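PDB 5HB6: nucleoporin NUP145 from Chaetomium thermophilum, which probably serves as a structural component of the nuclear pore complex, here represented by its autopeptidase domain, which in this family cleaves its own chain. Local coordinates for residues N33-D44 / G80-H91. The protein carries 1 engineered substitution. Residues are numbered along the deposited sequence; the frame is centred on the assembly and turned at random. Where two conformers were deposited one is given.
Sequences NVGSVQFKVPVD and GLNVPALISLEH
L81 lays CD2 over the centre of the F39 ring in a CH-pi contact, 4.0 Å from the ring centroid and 8° off its normal, while V37 CG1 packs on the opposite face; a branched leucine tip suits a flat aromatic partner. V83, whose CG2 sits between its own backbone N and carbonyl carbon (chi1 -59°), thereby wedges that methyl between F39 CD1 and V43 CG1, 3.8 Å from the latter. P84, lacking an N-H, still offers its O to K40 N at 2.9 Å, and the small A85 sets its CB against V37 CG1 and beside the F39 ring. L86 forms a hydrogen-bonded pair with Q38, their side chains running side by side on the more polar face. I87 then joins V37 on the buried face as a non-hydrogen-bonded pair. S88 pairs with S36 through hydrogen bonds, and one water is gripped by both serine OG atoms, Q38 NE2 and L86 O; S88 O passes 3.1 Å from G35 CA, where a side chain would clash. E90 extends alongside N33, each carboxylate oxygen tied through a water to N33, OE2 to N and OE1 to OD1, while N33 ND2 bonds to S1 O; an alanine here would probably leave both waters without their acid partner and the loop at N33 less firmly held. H91 NE2 donates a 2.8 Å hydrogen bond to N33 O, which lies in the imidazole plane while NE2 stands above the carbonyl plane. Together these residues form a central antiparallel strand pair in the six-stranded sheet of the Nup98-type autopeptidase domain.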
# COMPACT_ATOMS: atom_id res chain seq x y z
N ASN A 33 -0.91 5.75 11.43
CA ASN A 33 -2.15 5.21 11.94
C ASN A 33 -2.97 4.49 10.88
O ASN A 33 -4.12 4.12 11.13
CB ASN A 33 -2.99 6.28 12.67
CG ASN A 33 -2.22 6.93 13.76
OD1 ASN A 33 -1.71 6.25 14.65
ND2 ASN A 33 -2.03 8.23 13.65
N VAL A 34 -2.39 4.25 9.70
CA VAL A 34 -3.09 3.52 8.65
C VAL A 34 -2.26 2.34 8.16
O VAL A 34 -2.71 1.20 8.19
CB VAL A 34 -3.52 4.42 7.48
CG1 VAL A 34 -4.16 3.58 6.36
CG2 VAL A 34 -4.42 5.54 7.96
N GLY A 35 -1.07 2.61 7.64
CA GLY A 35 -0.25 1.56 7.07
C GLY A 35 0.53 2.08 5.88
O GLY A 35 0.87 3.28 5.83
N SER A 36 0.83 1.19 4.94
CA SER A 36 1.76 1.52 3.88
C SER A 36 1.51 0.68 2.64
O SER A 36 0.96 -0.42 2.71
CB SER A 36 3.22 1.34 4.33
OG SER A 36 3.43 -0.00 4.70
N VAL A 37 1.96 1.23 1.51
CA VAL A 37 2.01 0.54 0.23
C VAL A 37 3.47 0.61 -0.24
O VAL A 37 4.03 1.69 -0.40
CB VAL A 37 1.10 1.21 -0.80
CG1 VAL A 37 1.15 0.48 -2.13
CG2 VAL A 37 -0.32 1.31 -0.28
N GLN A 38 4.08 -0.56 -0.39
CA GLN A 38 5.46 -0.71 -0.83
C GLN A 38 5.43 -1.29 -2.23
O GLN A 38 5.05 -2.45 -2.41
CB GLN A 38 6.25 -1.64 0.09
CG GLN A 38 6.44 -1.13 1.50
CD GLN A 38 7.10 -2.16 2.42
OE1 GLN A 38 8.31 -2.32 2.38
NE2 GLN A 38 6.30 -2.89 3.20
N PHE A 39 5.84 -0.51 -3.22
CA PHE A 39 5.85 -1.00 -4.59
C PHE A 39 7.00 -1.98 -4.77
O PHE A 39 8.14 -1.71 -4.36
CB PHE A 39 5.84 0.17 -5.58
CG PHE A 39 4.61 1.02 -5.42
CD1 PHE A 39 3.42 0.66 -6.04
CD2 PHE A 39 4.60 2.12 -4.58
CE1 PHE A 39 2.27 1.41 -5.87
CE2 PHE A 39 3.44 2.86 -4.38
CZ PHE A 39 2.27 2.50 -5.03
N LYS A 40 6.70 -3.11 -5.39
CA LYS A 40 7.61 -4.25 -5.40
C LYS A 40 8.59 -4.24 -6.57
O LYS A 40 9.56 -4.99 -6.53
CB LYS A 40 6.81 -5.56 -5.38
CG LYS A 40 6.13 -5.80 -4.01
CD LYS A 40 5.10 -6.91 -4.02
CE LYS A 40 5.72 -8.24 -4.31
NZ LYS A 40 4.69 -9.32 -4.20
N VAL A 41 8.39 -3.37 -7.55
CA VAL A 41 9.25 -3.28 -8.72
C VAL A 41 9.64 -1.82 -8.84
O VAL A 41 9.03 -0.94 -8.21
CB VAL A 41 8.51 -3.75 -10.00
CG1 VAL A 41 8.16 -5.22 -9.90
CG2 VAL A 41 7.25 -2.93 -10.22
N PRO A 42 10.67 -1.51 -9.64
CA PRO A 42 11.01 -0.10 -9.85
C PRO A 42 9.84 0.60 -10.51
O PRO A 42 9.16 0.02 -11.36
CB PRO A 42 12.23 -0.15 -10.78
CG PRO A 42 12.78 -1.51 -10.62
CD PRO A 42 11.59 -2.41 -10.38
N VAL A 43 9.59 1.83 -10.09
CA VAL A 43 8.48 2.61 -10.63
C VAL A 43 8.99 3.86 -11.33
O VAL A 43 9.95 4.50 -10.90
CB VAL A 43 7.42 2.97 -9.56
CG1 VAL A 43 6.66 1.72 -9.11
CG2 VAL A 43 8.05 3.67 -8.39
N ASP A 44 8.29 4.23 -12.39
CA ASP A 44 8.64 5.42 -13.17
C ASP A 44 7.86 6.59 -12.59
O ASP A 44 6.64 6.66 -12.73
CB ASP A 44 8.27 5.19 -14.64
CG ASP A 44 8.67 6.36 -15.54
OD1 ASP A 44 9.12 7.41 -15.04
OD2 ASP A 44 8.51 6.20 -16.77
N GLY A 80 3.26 3.39 -14.40
CA GLY A 80 3.04 4.24 -13.25
C GLY A 80 3.12 3.44 -11.97
O GLY A 80 4.02 2.61 -11.79
N LEU A 81 2.18 3.68 -11.07
CA LEU A 81 2.07 2.94 -9.82
C LEU A 81 1.13 1.74 -9.91
O LEU A 81 0.84 1.11 -8.89
CB LEU A 81 1.65 3.88 -8.70
CG LEU A 81 2.62 5.01 -8.41
CD1 LEU A 81 2.14 5.84 -7.27
CD2 LEU A 81 4.01 4.47 -8.11
N ASN A 82 0.65 1.39 -11.11
CA ASN A 82 -0.28 0.27 -11.29
C ASN A 82 0.53 -1.01 -11.48
O ASN A 82 0.55 -1.64 -12.54
CB ASN A 82 -1.22 0.54 -12.45
CG ASN A 82 -2.41 -0.41 -12.47
OD1 ASN A 82 -2.62 -1.18 -11.52
ND2 ASN A 82 -3.22 -0.35 -13.54
N VAL A 83 1.22 -1.38 -10.41
CA VAL A 83 2.25 -2.42 -10.45
C VAL A 83 2.15 -3.25 -9.18
O VAL A 83 1.45 -2.87 -8.22
CB VAL A 83 3.66 -1.80 -10.57
CG1 VAL A 83 3.78 -0.95 -11.84
CG2 VAL A 83 4.01 -0.97 -9.34
N PRO A 84 2.87 -4.36 -9.09
CA PRO A 84 2.83 -5.17 -7.87
C PRO A 84 3.23 -4.38 -6.62
O PRO A 84 4.16 -3.56 -6.64
CB PRO A 84 3.81 -6.31 -8.18
CG PRO A 84 3.73 -6.45 -9.66
CD PRO A 84 3.61 -5.05 -10.17
N ALA A 85 2.53 -4.64 -5.52
CA ALA A 85 2.76 -3.89 -4.28
C ALA A 85 2.46 -4.77 -3.09
O ALA A 85 1.62 -5.68 -3.15
CB ALA A 85 1.89 -2.62 -4.19
N LEU A 86 3.11 -4.43 -1.97
CA LEU A 86 2.89 -5.04 -0.68
C LEU A 86 2.18 -4.01 0.19
O LEU A 86 2.75 -2.95 0.49
CB LEU A 86 4.22 -5.48 -0.07
CG LEU A 86 4.18 -5.93 1.41
CD1 LEU A 86 3.46 -7.22 1.56
CD2 LEU A 86 5.61 -6.11 1.95
N ILE A 87 0.98 -4.35 0.65
CA ILE A 87 0.13 -3.43 1.40
C ILE A 87 0.07 -3.93 2.82
O ILE A 87 -0.16 -5.12 3.05
CB ILE A 87 -1.27 -3.36 0.77
CG1 ILE A 87 -1.15 -2.84 -0.67
CG2 ILE A 87 -2.20 -2.52 1.60
CD1 ILE A 87 -2.43 -2.92 -1.42
N SER A 88 0.25 -3.03 3.78
CA SER A 88 0.21 -3.41 5.19
C SER A 88 -0.77 -2.48 5.87
O SER A 88 -0.57 -1.26 5.83
CB SER A 88 1.62 -3.28 5.82
OG SER A 88 2.55 -4.09 5.12
N LEU A 89 -1.79 -3.04 6.49
CA LEU A 89 -2.89 -2.26 7.06
C LEU A 89 -3.08 -2.56 8.53
O LEU A 89 -3.37 -3.70 8.93
CB LEU A 89 -4.19 -2.53 6.34
CG LEU A 89 -4.24 -2.05 4.90
CD1 LEU A 89 -5.48 -2.54 4.18
CD2 LEU A 89 -4.16 -0.54 4.80
N GLU A 90 -2.96 -1.51 9.34
CA GLU A 90 -3.33 -1.55 10.75
C GLU A 90 -4.84 -1.78 10.90
O GLU A 90 -5.63 -1.68 9.95
CB GLU A 90 -2.97 -0.23 11.45
CG GLU A 90 -1.46 0.02 11.46
CD GLU A 90 -1.06 1.30 12.17
OE1 GLU A 90 -1.85 1.80 12.98
OE2 GLU A 90 0.04 1.79 11.90
N HIS A 91 -5.23 -2.15 12.12
CA HIS A 91 -6.64 -2.22 12.51
C HIS A 91 -7.38 -3.37 11.84
O HIS A 91 -8.59 -3.30 11.62
CB HIS A 91 -7.38 -0.89 12.28
CG HIS A 91 -6.56 0.30 12.60
ND1 HIS A 91 -6.04 0.54 13.85
CD2 HIS A 91 -6.12 1.31 11.81
CE1 HIS A 91 -5.32 1.64 13.82
NE2 HIS A 91 -5.36 2.14 12.60
O HOH W 1 1.11 4.13 12.39
O HOH W 2 -2.04 3.51 15.11
O HOH W 3 -5.45 0.57 8.41
O HOH W 4 3.56 -2.33 3.09
O HOH W 5 6.27 2.42 -13.30